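Local coordinates for protein aldehyde dehydrogenase 12 (Zea mays, PDB 6D97) that catalyses the NAD+-dependent oxidation of L-glutamate gamma-semialdehyde, the last step of proline catabolism in plants, at residues S84-L89 with L263-K268; A115-M120 with I235-D240; Q153-N158 with Q208-L213; L382-S387 with E427-E432; K388-G393 with Q438-Y443. All coordinates share one frame; numbering follows the deposited sequence.

Contact 1. Residues S84-L89 with L263-K268; sequences SFMESL and LEANPK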
# COMPACT_ATOMS: atom_id res chain seq x y z
N SER A 84 15.30 31.46 -23.82
CA SER A 84 16.17 30.34 -23.49
C SER A 84 15.51 29.39 -22.50
O SER A 84 15.70 28.17 -22.57
CB SER A 84 17.50 30.86 -22.95
OG SER A 84 18.33 31.34 -24.00
N PHE A 85 14.73 29.93 -21.56
CA PHE A 85 14.04 29.08 -20.60
C PHE A 85 12.92 28.29 -21.26
O PHE A 85 12.72 27.11 -20.96
CB PHE A 85 13.52 29.92 -19.43
CG PHE A 85 14.61 30.48 -18.56
CD1 PHE A 85 15.13 29.73 -17.52
CD2 PHE A 85 15.12 31.74 -18.80
CE1 PHE A 85 16.14 30.24 -16.72
CE2 PHE A 85 16.13 32.26 -18.01
CZ PHE A 85 16.64 31.51 -16.96
N MET A 86 12.18 28.93 -22.17
CA MET A 86 11.19 28.22 -22.97
C MET A 86 11.84 27.09 -23.77
O MET A 86 11.35 25.96 -23.78
CB MET A 86 10.48 29.19 -23.92
CG MET A 86 9.56 30.18 -23.24
SD MET A 86 9.19 31.57 -24.34
CE MET A 86 8.59 30.70 -25.78
N GLU A 87 12.95 27.40 -24.45
CA GLU A 87 13.62 26.39 -25.27
C GLU A 87 14.12 25.23 -24.42
O GLU A 87 14.05 24.07 -24.84
CB GLU A 87 14.78 27.03 -26.04
N SER A 88 14.63 25.52 -23.23
CA SER A 88 15.14 24.46 -22.36
C SER A 88 14.02 23.56 -21.88
O SER A 88 14.19 22.33 -21.82
CB SER A 88 15.88 25.08 -21.17
OG SER A 88 16.52 24.08 -20.39
N LEU A 89 12.87 24.14 -21.53
CA LEU A 89 11.74 23.32 -21.08
C LEU A 89 11.18 22.49 -22.22
O LEU A 89 10.79 21.33 -22.02
CB LEU A 89 10.66 24.21 -20.48
CG LEU A 89 10.84 24.68 -19.03
CD1 LEU A 89 9.90 25.84 -18.74
CD2 LEU A 89 10.59 23.53 -18.09
N LEU A 263 2.89 31.31 -18.91
CA LEU A 263 1.90 31.32 -19.99
C LEU A 263 2.53 31.12 -21.36
O LEU A 263 1.83 30.71 -22.29
CB LEU A 263 1.12 32.64 -19.95
CG LEU A 263 0.24 32.77 -18.70
CD1 LEU A 263 -0.33 34.17 -18.56
CD2 LEU A 263 -0.87 31.73 -18.74
N GLU A 264 3.83 31.38 -21.50
CA GLU A 264 4.50 31.19 -22.78
C GLU A 264 5.11 29.80 -22.91
O GLU A 264 5.08 29.21 -24.00
CB GLU A 264 5.59 32.25 -22.97
CG GLU A 264 5.05 33.62 -23.33
CD GLU A 264 5.63 34.14 -24.63
OE1 GLU A 264 6.58 34.95 -24.59
OE2 GLU A 264 5.14 33.71 -25.70
N ALA A 265 5.65 29.25 -21.82
CA ALA A 265 6.25 27.93 -21.87
C ALA A 265 5.23 26.82 -21.67
O ALA A 265 5.50 25.67 -22.06
CB ALA A 265 7.36 27.81 -20.82
N ASN A 266 4.07 27.14 -21.10
CA ASN A 266 3.00 26.20 -20.79
C ASN A 266 3.54 24.95 -20.12
O ASN A 266 3.47 23.86 -20.70
CB ASN A 266 2.23 25.82 -22.06
CG ASN A 266 1.63 27.01 -22.77
OD1 ASN A 266 1.95 27.29 -23.93
ND2 ASN A 266 0.75 27.73 -22.08
N PRO A 267 4.10 25.05 -18.91
CA PRO A 267 4.54 23.84 -18.22
C PRO A 267 3.35 22.98 -17.87
O PRO A 267 2.23 23.47 -17.67
CB PRO A 267 5.23 24.39 -16.97
CG PRO A 267 4.54 25.67 -16.71
CD PRO A 267 4.23 26.25 -18.06
N LYS A 268 3.58 21.67 -17.82
CA LYS A 268 2.48 20.74 -17.57
C LYS A 268 2.08 20.69 -16.11
O LYS A 268 0.96 20.27 -15.80
CB LYS A 268 2.85 19.35 -18.07
CG LYS A 268 2.90 19.27 -19.59
CD LYS A 268 1.60 19.80 -20.18
CE LYS A 268 1.84 20.75 -21.33
NZ LYS A 268 2.28 20.06 -22.57
O HOH W 1 8.50 25.74 -23.51
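A265 presents its methyl group to M86 and L89, which lie three residues apart on helix 83-90 and so on the same flank of it. The evidence is the pair of carbon distances at that one methyl: 4.0 Å from A265 CB to M86 CG and 3.8 Å from A265 CB to L89 CD1. M86 and L89 both start with CG beside the backbone N, opposite the carbonyl carbon (chi1 -69° and -81°). M86 then runs extended to its sulfur and bends at chi3 (54°), and it is SD that meets the first side-chain carbon of E264, with 3.9 Å between M86 SD and E264 CB. These two chains cross obliquely, and E264 takes part through CB rather than through its carboxylate. Helix 255-265 is a connection of the Rossmann-type NAD domain, a beta-alpha-beta crossover from strand 249-251 to strand 269-273 of the parallel sheet. It ends here, N266 leaving helical geometry with positive phi before P267. The small A265 permits a tight approach of the backbones, M86 CA and A265 CA being 5.1 Å apart. A water exploits this closeness: it donates to M86 O at 2.9 Å and, weakly, to A265 O at 3.3 Å. On the flank of helix 83-90 near the sheet, S88 OG hydrogen-bonds to D249 and S88 O accepts from K218 NZ.

Contact 2. Residues A115-M120 with I235-D240; sequences AKAAHM and IRLLHD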
# COMPACT_ATOMS: atom_id res chain seq x y z
N ALA A 115 22.48 10.80 -2.23
CA ALA A 115 23.40 10.30 -1.21
C ALA A 115 24.61 11.22 -1.08
O ALA A 115 25.02 11.57 0.03
CB ALA A 115 23.83 8.88 -1.55
N LYS A 116 25.20 11.61 -2.22
CA LYS A 116 26.33 12.53 -2.19
C LYS A 116 25.94 13.87 -1.60
O LYS A 116 26.69 14.45 -0.81
CB LYS A 116 26.89 12.71 -3.60
CG LYS A 116 27.72 11.53 -4.11
CD LYS A 116 28.16 11.75 -5.54
CE LYS A 116 27.67 10.64 -6.43
NZ LYS A 116 26.95 11.15 -7.63
N ALA A 117 24.75 14.38 -1.96
CA ALA A 117 24.31 15.67 -1.45
C ALA A 117 24.01 15.60 0.05
O ALA A 117 24.37 16.52 0.80
CB ALA A 117 23.08 16.15 -2.22
N ALA A 118 23.35 14.53 0.50
CA ALA A 118 23.06 14.38 1.92
C ALA A 118 24.34 14.33 2.75
O ALA A 118 24.40 14.90 3.85
CB ALA A 118 22.23 13.12 2.16
N HIS A 119 25.38 13.67 2.24
CA HIS A 119 26.64 13.62 2.97
C HIS A 119 27.31 14.98 2.99
O HIS A 119 27.95 15.35 3.99
CB HIS A 119 27.57 12.57 2.36
CG HIS A 119 28.86 12.41 3.09
ND1 HIS A 119 30.07 12.83 2.58
CD2 HIS A 119 29.14 11.89 4.31
CE1 HIS A 119 31.03 12.57 3.44
NE2 HIS A 119 30.50 11.99 4.50
N MET A 120 27.19 15.74 1.91
CA MET A 120 27.76 17.08 1.87
C MET A 120 27.03 18.01 2.83
O MET A 120 27.66 18.69 3.65
CB MET A 120 27.72 17.63 0.45
CG MET A 120 28.88 17.17 -0.40
SD MET A 120 30.46 17.81 0.19
CE MET A 120 30.32 19.54 -0.25
N ILE A 235 22.38 24.59 -5.68
CA ILE A 235 22.44 24.01 -7.01
C ILE A 235 23.89 23.73 -7.41
O ILE A 235 24.18 22.71 -8.06
CB ILE A 235 21.74 24.92 -8.03
CG1 ILE A 235 20.23 24.91 -7.77
CG2 ILE A 235 22.01 24.45 -9.44
CD1 ILE A 235 19.49 25.99 -8.53
N ARG A 236 24.81 24.61 -7.03
CA ARG A 236 26.23 24.36 -7.28
C ARG A 236 26.70 23.11 -6.57
O ARG A 236 27.44 22.30 -7.14
CB ARG A 236 27.06 25.57 -6.86
CG ARG A 236 26.69 26.82 -7.62
CD ARG A 236 27.55 28.02 -7.25
NE ARG A 236 27.18 29.19 -8.05
CZ ARG A 236 27.71 29.48 -9.24
NH1 ARG A 236 28.64 28.69 -9.76
NH2 ARG A 236 27.30 30.55 -9.90
N LEU A 237 26.27 22.92 -5.32
CA LEU A 237 26.55 21.68 -4.60
C LEU A 237 25.96 20.49 -5.34
O LEU A 237 26.63 19.46 -5.52
CB LEU A 237 26.01 21.78 -3.17
CG LEU A 237 26.13 20.64 -2.14
CD1 LEU A 237 25.81 21.21 -0.76
CD2 LEU A 237 25.24 19.42 -2.44
N LEU A 238 24.70 20.60 -5.76
CA LEU A 238 24.04 19.49 -6.43
C LEU A 238 24.76 19.12 -7.72
O LEU A 238 24.87 17.93 -8.06
CB LEU A 238 22.57 19.83 -6.70
CG LEU A 238 21.63 19.79 -5.50
CD1 LEU A 238 20.30 20.44 -5.82
CD2 LEU A 238 21.44 18.35 -5.04
N HIS A 239 25.25 20.12 -8.46
CA HIS A 239 26.04 19.83 -9.65
C HIS A 239 27.31 19.08 -9.30
O HIS A 239 27.69 18.13 -10.00
CB HIS A 239 26.37 21.13 -10.39
CG HIS A 239 25.22 21.71 -11.15
ND1 HIS A 239 25.03 23.07 -11.28
CD2 HIS A 239 24.21 21.12 -11.83
CE1 HIS A 239 23.95 23.29 -12.01
NE2 HIS A 239 23.43 22.12 -12.35
N ASP A 240 27.97 19.47 -8.21
CA ASP A 240 29.14 18.73 -7.74
C ASP A 240 28.79 17.31 -7.32
O ASP A 240 29.67 16.44 -7.33
CB ASP A 240 29.81 19.47 -6.58
CG ASP A 240 30.60 20.67 -7.04
OD1 ASP A 240 30.70 20.88 -8.27
OD2 ASP A 240 31.13 21.40 -6.17
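The helical segments 115-120 and 235-240 run at 127° to each other, their axes approaching to 9.3 Å where A117 CA and L238 CA are 6.3 Å apart. A117 supplies the meeting point, since its short side chain points to the other helix and two leucine methyls reach it. CD2 of L237 comes to 3.9 Å from A117 CB and is almost as close to A117 CA, so it lies over the helix backbone as well as the methyl. L237 starts with CG opposite its own backbone N (chi1 180°), which carries that branch straight across the gap. L238 comes by another route: its CB leaves the backbone away from A117, but with CG beside the backbone N (chi1 -75°) the branch returns until L238 CD2 is 3.9 Å from A117 CB. M120, one turn further on, makes its closest approach with CB, 4.2 Å from L237 CD2, the thioether lying farther off. The packing is thus purely aliphatic, with a polar tie at its margin where K116 NZ hydrogen-bonds to the carbonyl oxygen of C241, just past the end of helix 229-240. Among its neighbours, A117 is also covered by L156 of helix 142-157, L238 by L206 and L209 of helix 203-214, and H119 stacks on H119 of a second subunit.

Contact 3. Residues Q153-N158 with Q208-L213; sequences QKFLEN and QLMGAL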
# COMPACT_ATOMS: atom_id res chain seq x y z
N GLN A 153 18.79 18.00 4.86
CA GLN A 153 19.77 16.91 4.88
C GLN A 153 19.08 15.57 5.10
O GLN A 153 19.38 14.58 4.42
CB GLN A 153 20.82 17.17 5.96
CG GLN A 153 22.08 16.34 5.85
CD GLN A 153 21.94 14.97 6.46
OE1 GLN A 153 21.08 14.74 7.31
NE2 GLN A 153 22.78 14.04 6.02
N LYS A 154 18.13 15.52 6.04
CA LYS A 154 17.40 14.28 6.32
C LYS A 154 16.55 13.85 5.14
O LYS A 154 16.48 12.66 4.82
CB LYS A 154 16.54 14.46 7.57
CG LYS A 154 17.26 14.18 8.88
CD LYS A 154 17.48 12.69 9.07
CE LYS A 154 18.39 12.39 10.25
NZ LYS A 154 19.79 12.79 9.99
N PHE A 155 15.90 14.81 4.47
CA PHE A 155 15.10 14.49 3.29
C PHE A 155 15.94 13.79 2.23
O PHE A 155 15.53 12.77 1.66
CB PHE A 155 14.47 15.78 2.74
CG PHE A 155 13.92 15.65 1.34
CD1 PHE A 155 12.61 15.27 1.13
CD2 PHE A 155 14.72 15.94 0.25
CE1 PHE A 155 12.10 15.17 -0.16
CE2 PHE A 155 14.23 15.83 -1.04
CZ PHE A 155 12.92 15.45 -1.24
N LEU A 156 17.13 14.32 1.95
CA LEU A 156 18.02 13.69 0.98
C LEU A 156 18.44 12.30 1.44
O LEU A 156 18.60 11.39 0.62
CB LEU A 156 19.25 14.58 0.76
CG LEU A 156 19.01 15.92 0.07
CD1 LEU A 156 20.27 16.77 0.07
CD2 LEU A 156 18.48 15.71 -1.35
N GLU A 157 18.60 12.11 2.75
CA GLU A 157 18.93 10.78 3.25
C GLU A 157 17.80 9.79 3.00
O GLU A 157 18.06 8.58 2.87
CB GLU A 157 19.26 10.83 4.75
CG GLU A 157 20.71 11.18 5.04
CD GLU A 157 21.12 10.82 6.46
OE1 GLU A 157 22.27 11.10 6.84
OE2 GLU A 157 20.28 10.26 7.20
N ASN A 158 16.56 10.26 2.90
CA ASN A 158 15.44 9.37 2.66
C ASN A 158 15.38 8.85 1.23
O ASN A 158 14.63 7.92 0.95
CB ASN A 158 14.11 10.06 2.99
CG ASN A 158 13.94 10.29 4.48
OD1 ASN A 158 14.61 9.67 5.30
ND2 ASN A 158 13.01 11.17 4.83
N GLN A 208 10.98 20.40 -3.20
CA GLN A 208 10.14 20.32 -4.39
C GLN A 208 10.98 20.10 -5.64
O GLN A 208 10.55 19.40 -6.57
CB GLN A 208 9.27 21.57 -4.52
CG GLN A 208 8.35 21.84 -3.33
CD GLN A 208 7.15 20.91 -3.28
OE1 GLN A 208 7.05 19.95 -4.04
NE2 GLN A 208 6.22 21.21 -2.37
N LEU A 209 12.17 20.70 -5.69
CA LEU A 209 13.06 20.50 -6.83
C LEU A 209 13.43 19.03 -6.99
O LEU A 209 13.32 18.46 -8.08
CB LEU A 209 14.32 21.35 -6.69
CG LEU A 209 15.44 21.06 -7.69
CD1 LEU A 209 15.01 21.49 -9.08
CD2 LEU A 209 16.73 21.76 -7.27
N MET A 210 13.87 18.40 -5.89
CA MET A 210 14.25 16.99 -5.96
C MET A 210 13.05 16.11 -6.25
O MET A 210 13.15 15.15 -7.03
CB MET A 210 14.94 16.55 -4.67
CG MET A 210 16.19 17.36 -4.34
SD MET A 210 17.39 17.41 -5.70
CE MET A 210 17.76 15.67 -5.91
N GLY A 211 11.90 16.41 -5.64
CA GLY A 211 10.69 15.65 -5.93
C GLY A 211 10.33 15.67 -7.40
O GLY A 211 10.03 14.63 -7.99
N ALA A 212 10.38 16.86 -8.01
CA ALA A 212 10.10 16.96 -9.44
C ALA A 212 11.09 16.13 -10.25
O ALA A 212 10.69 15.39 -11.16
CB ALA A 212 10.15 18.43 -9.88
N LEU A 213 12.38 16.22 -9.92
CA LEU A 213 13.38 15.47 -10.66
C LEU A 213 13.22 13.97 -10.46
O LEU A 213 13.37 13.18 -11.40
CB LEU A 213 14.79 15.91 -10.25
CG LEU A 213 15.23 17.28 -10.75
CD1 LEU A 213 16.52 17.72 -10.06
CD2 LEU A 213 15.41 17.26 -12.26
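F155 and M210 carry most of the apolar contact, the first reaching from helix 142-157 and the second from helix 203-214. The ring is met at its edge: M210 CB lies in the plane of the phenyl group, 3.8 Å from F155 CE2, and M210 CG is 4.1 Å from that same F155 CE2. Because the ring is turned out with CG opposite the backbone N (chi1 165°), it bridges backbones that keep well apart, L156 CA and M210 CA being 8.6 Å from each other. L156 adds a second apolar touch at about a right angle, its CD2 resting 4.1 Å from M210 CG. M210 is coiled by bends at chi2 and chi3, and it is its methylene groups, not its sulfur, that make these approaches. The polar interactions of 153-158 lie on the flank turned from M210. Q153 NE2 donates to E157 OE1 over 3.1 Å in a nearly straight bond (167°), leaving within its amide plane but arriving 46° out of the carboxylate plane. The same nitrogen also binds A118 O on helix 105-121, so two bonds fix the rotation of the amide. K154 NZ adds a long ion pair to E157 OE2, and N158 bonds to D162 and Q163 of a second subunit. The chemistry therefore divides by side: helices 142-157 and 203-214 meet here through apolar groups, while the polar groups of 153-158 bond within their own helix, to A118 and to the second subunit.

Contact 4. Residues L382-S387 with E427-E432; sequences LKIRGS and ELVTKE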
# COMPACT_ATOMS: atom_id res chain seq x y z
N LEU A 382 -8.15 46.89 17.90
CA LEU A 382 -8.47 47.52 19.17
C LEU A 382 -9.75 48.33 19.14
O LEU A 382 -10.25 48.70 20.20
CB LEU A 382 -7.30 48.39 19.62
CG LEU A 382 -6.07 47.60 20.07
CD1 LEU A 382 -4.90 48.53 20.39
CD2 LEU A 382 -6.40 46.73 21.27
N LYS A 383 -10.29 48.63 17.95
CA LYS A 383 -11.60 49.26 17.87
C LYS A 383 -12.71 48.34 18.33
O LYS A 383 -13.82 48.81 18.60
CB LYS A 383 -11.87 49.73 16.44
CG LYS A 383 -10.93 50.80 15.93
CD LYS A 383 -11.09 51.02 14.43
CE LYS A 383 -10.16 52.12 13.94
NZ LYS A 383 -10.18 52.23 12.45
N ILE A 384 -12.43 47.04 18.44
CA ILE A 384 -13.45 46.05 18.78
C ILE A 384 -13.67 46.06 20.29
O ILE A 384 -12.72 46.13 21.08
CB ILE A 384 -13.01 44.67 18.28
CG1 ILE A 384 -12.87 44.69 16.75
CG2 ILE A 384 -13.99 43.60 18.73
CD1 ILE A 384 -12.10 43.52 16.18
N ARG A 385 -14.94 45.98 20.69
CA ARG A 385 -15.30 46.07 22.10
C ARG A 385 -14.71 44.91 22.89
O ARG A 385 -14.85 43.75 22.51
CB ARG A 385 -16.82 46.09 22.26
N GLY A 386 -14.06 45.24 24.01
CA GLY A 386 -13.46 44.23 24.86
C GLY A 386 -12.06 43.82 24.50
O GLY A 386 -11.47 42.99 25.20
N SER A 387 -11.49 44.37 23.43
CA SER A 387 -10.16 43.98 22.99
C SER A 387 -9.08 44.73 23.75
O SER A 387 -9.29 45.86 24.21
CB SER A 387 -10.00 44.22 21.49
OG SER A 387 -10.12 45.60 21.18
N GLU A 427 -13.42 38.90 9.37
CA GLU A 427 -12.46 39.07 8.28
C GLU A 427 -11.21 39.82 8.75
O GLU A 427 -10.09 39.50 8.34
CB GLU A 427 -13.11 39.80 7.10
CG GLU A 427 -14.21 39.05 6.36
CD GLU A 427 -15.47 38.89 7.18
OE1 GLU A 427 -15.67 39.67 8.12
OE2 GLU A 427 -16.25 37.97 6.92
N LEU A 428 -11.37 40.81 9.63
CA LEU A 428 -10.23 41.51 10.20
C LEU A 428 -9.42 40.60 11.13
O LEU A 428 -8.18 40.54 11.04
CB LEU A 428 -10.70 42.76 10.95
CG LEU A 428 -9.62 43.60 11.64
CD1 LEU A 428 -8.73 44.25 10.61
CD2 LEU A 428 -10.26 44.63 12.56
N VAL A 429 -10.09 39.88 12.04
CA VAL A 429 -9.41 39.05 13.04
C VAL A 429 -8.66 37.91 12.36
O VAL A 429 -7.52 37.58 12.73
CB VAL A 429 -10.42 38.54 14.10
CG1 VAL A 429 -9.89 37.31 14.86
CG2 VAL A 429 -10.80 39.66 15.05
N THR A 430 -9.26 37.28 11.35
CA THR A 430 -8.66 36.14 10.65
C THR A 430 -7.75 36.58 9.50
O THR A 430 -7.43 35.76 8.63
CB THR A 430 -9.75 35.20 10.15
OG1 THR A 430 -10.54 35.87 9.17
CG2 THR A 430 -10.67 34.76 11.33
N LYS A 431 -7.33 37.84 9.46
CA LYS A 431 -6.42 38.29 8.42
C LYS A 431 -5.00 37.85 8.77
O LYS A 431 -4.53 38.07 9.89
CB LYS A 431 -6.50 39.82 8.30
CG LYS A 431 -5.54 40.45 7.32
CD LYS A 431 -5.44 41.94 7.61
CE LYS A 431 -4.51 42.62 6.65
NZ LYS A 431 -5.22 43.12 5.45
N GLU A 432 -4.30 37.24 7.81
CA GLU A 432 -2.95 36.77 8.06
C GLU A 432 -1.98 37.94 8.05
O GLU A 432 -1.90 38.67 7.05
CB GLU A 432 -2.53 35.73 7.01
CG GLU A 432 -1.20 35.08 7.33
CD GLU A 432 -0.60 34.38 6.14
OE1 GLU A 432 -0.80 34.88 5.02
OE2 GLU A 432 0.08 33.34 6.32
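I384 points its terminal methyl at two side chains of helix 425-429, L428 and V429, which receive it from directions nearly perpendicular to each other. CD1 of I384 is 4.2 Å from L428 CD2 and equally 4.2 Å from V429 CG2, so the methyl enters the notch between two neighbouring residues of one helix. The long branch of I384 is extended (chi2 164°), which carries CD1 across while its backbone stays back, with I384 CA and V429 CA 9.9 Å apart. L428 offers a branch from a side chain directed at I384; V429, whose CB is turned along the flank, meets it with one methyl of its fork. The contact is light and wholly aliphatic. The backbone of I384 is fixed locally: residues I384 to S387 form a type II beta turn, with G386 at the third position, where phi is positive. The carbonyl oxygen of I384 is gripped twice by one residue, from S387 N at 3.2 Å and from S387 OG at 2.7 Å. The hydroxyl approaches with a C=O...donor angle of 140° and only 15° from the carbonyl plane, and its single proton may be shared with L381 O, also within hydrogen-bonding range. The turn joins helix 371-382 to strand 388-391 in the second alpha/beta domain. Around it, H377 and L381 of helix 371-382 pack on L428, I420 of helix 417-420 packs on V429, and I384 is completed by E419 of that helix and by V415, just after strand 411-414.

Contact 5. Residues K388-G393 with Q438-Y443; sequences KVLFGG and QVVTEY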
# COMPACT_ATOMS: atom_id res chain seq x y z
N LYS A 388 -7.92 44.10 23.88
CA LYS A 388 -6.80 44.71 24.60
C LYS A 388 -5.50 44.06 24.16
O LYS A 388 -5.46 42.86 23.86
CB LYS A 388 -6.98 44.57 26.11
CG LYS A 388 -7.26 43.16 26.59
CD LYS A 388 -7.36 43.09 28.11
CE LYS A 388 -7.61 41.66 28.58
NZ LYS A 388 -7.72 41.58 30.07
N VAL A 389 -4.44 44.87 24.10
CA VAL A 389 -3.10 44.35 23.84
C VAL A 389 -2.63 43.58 25.07
O VAL A 389 -2.58 44.13 26.18
CB VAL A 389 -2.13 45.48 23.49
CG1 VAL A 389 -0.73 44.92 23.22
CG2 VAL A 389 -2.64 46.27 22.31
N LEU A 390 -2.28 42.31 24.88
CA LEU A 390 -1.77 41.51 25.99
C LEU A 390 -0.28 41.76 26.22
O LEU A 390 0.16 41.88 27.36
CB LEU A 390 -2.05 40.03 25.74
CG LEU A 390 -3.52 39.61 25.71
CD1 LEU A 390 -3.64 38.17 25.25
CD2 LEU A 390 -4.19 39.81 27.06
N PHE A 391 0.50 41.83 25.14
CA PHE A 391 1.89 42.26 25.25
C PHE A 391 2.36 42.73 23.88
O PHE A 391 1.71 42.51 22.86
CB PHE A 391 2.79 41.16 25.81
CG PHE A 391 2.57 39.79 25.21
CD1 PHE A 391 3.22 39.42 24.04
CD2 PHE A 391 1.74 38.88 25.84
CE1 PHE A 391 3.03 38.16 23.50
CE2 PHE A 391 1.54 37.62 25.30
CZ PHE A 391 2.19 37.26 24.13
N GLY A 392 3.52 43.39 23.88
CA GLY A 392 4.05 43.93 22.64
C GLY A 392 3.26 45.14 22.18
O GLY A 392 2.80 45.95 22.99
N GLY A 393 3.09 45.25 20.87
CA GLY A 393 2.37 46.37 20.29
C GLY A 393 3.20 47.60 20.01
O GLY A 393 2.63 48.64 19.66
N GLN A 438 -0.24 37.75 16.89
CA GLN A 438 -1.29 36.75 17.04
C GLN A 438 -2.48 37.37 17.76
O GLN A 438 -2.35 38.35 18.50
CB GLN A 438 -0.80 35.53 17.83
CG GLN A 438 -0.28 35.84 19.22
CD GLN A 438 -0.03 34.60 20.03
OE1 GLN A 438 -0.77 33.62 19.94
NE2 GLN A 438 0.98 34.64 20.86
N VAL A 439 -3.64 36.75 17.58
CA VAL A 439 -4.85 37.10 18.32
C VAL A 439 -5.10 36.00 19.35
O VAL A 439 -4.96 34.81 19.05
CB VAL A 439 -6.06 37.28 17.38
CG1 VAL A 439 -7.33 37.55 18.17
CG2 VAL A 439 -5.78 38.40 16.39
N VAL A 440 -5.43 36.40 20.57
CA VAL A 440 -5.79 35.48 21.64
C VAL A 440 -7.26 35.72 21.99
O VAL A 440 -7.73 36.87 22.00
CB VAL A 440 -4.90 35.66 22.87
CG1 VAL A 440 -5.33 34.76 24.00
CG2 VAL A 440 -3.45 35.39 22.50
N THR A 441 -7.99 34.64 22.25
CA THR A 441 -9.37 34.73 22.69
C THR A 441 -9.65 33.62 23.69
O THR A 441 -8.83 32.71 23.90
CB THR A 441 -10.34 34.66 21.51
OG1 THR A 441 -11.62 35.15 21.93
CG2 THR A 441 -10.49 33.24 21.01
N GLU A 442 -10.81 33.70 24.31
CA GLU A 442 -11.21 32.77 25.36
C GLU A 442 -12.59 32.20 25.04
O GLU A 442 -13.47 32.91 24.54
CB GLU A 442 -11.23 33.46 26.73
CG GLU A 442 -11.53 32.50 27.87
CD GLU A 442 -11.85 33.23 29.17
OE1 GLU A 442 -10.91 33.50 29.95
OE2 GLU A 442 -13.04 33.53 29.40
N TYR A 443 -12.76 30.92 25.34
CA TYR A 443 -14.05 30.26 25.23
C TYR A 443 -14.32 29.45 26.48
O TYR A 443 -13.41 28.85 27.06
CB TYR A 443 -14.13 29.36 23.98
CG TYR A 443 -13.35 28.06 24.04
CD1 TYR A 443 -12.00 28.01 23.69
CD2 TYR A 443 -13.98 26.87 24.40
CE1 TYR A 443 -11.29 26.82 23.73
CE2 TYR A 443 -13.28 25.67 24.45
CZ TYR A 443 -11.94 25.66 24.11
OH TYR A 443 -11.25 24.47 24.15
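L390 and V440 make the apolar part of the contact, crossing at about a right angle. The tip methyl L390 CD1 sits over the fork of the valine, 3.7 Å from V440 CB, with V440 CG2 at 3.9 Å and V440 CG1 at 4.0 Å from that same L390 CD1. These distances show that the methyl rests against CB with both branches similarly near, rather than on one branch alone. L390 reaches it with CG beside the backbone N (chi1 -65°) and an extended second torsion. The strands are not hydrogen-bonded partners: in the mixed sheet of the second alpha/beta domain, which in aldehyde dehydrogenases is the catalytic one, strand 411-414 runs between edge strand 388-391 and strand 437-443. The edge strand pairs antiparallel with 411-414 and carries a classic beta bulge there, L390 and F391 both facing A412. Successive residues can thus both send side chains to the same side of the sheet, where helix 345-354 covers them through L346, K350 and S353. The second kind of contact is looser and mixed: F391 CZ comes to 4.4 Å from Q438 NE2 at an oblique angle to the ring. The buried amide of Q438 finds its polar partners elsewhere, NE2 with Y321 OH and OE1 with Q331 NE2. Past the bulge, G392 and G393 turn with positive phi, and G393 N is hydrogen-bonded to T411 OG1.

Overall arrangement
From the N terminus, helix 83-90 opens the longest loop, closed by contact 1 at the end of helix 255-265. Nested inside it, contact 2 joins helix 105-121 to helix 229-240, and within that loop contact 3 joins helix 142-157 to helix 203-214. Contacts 2 and 3 touch, their centres 11 Å apart, and tie helices 105-121 and 142-157 to two that follow strands of the nucleotide-binding sheet; both also meet a second subunit. Contacts 4 and 5 both come after these three along the chain and cross each other, their segments alternating, and L382 packs on V389. Both lie in the other alpha/beta domain, contacts 1 and 5 being centred about 48 Å apart.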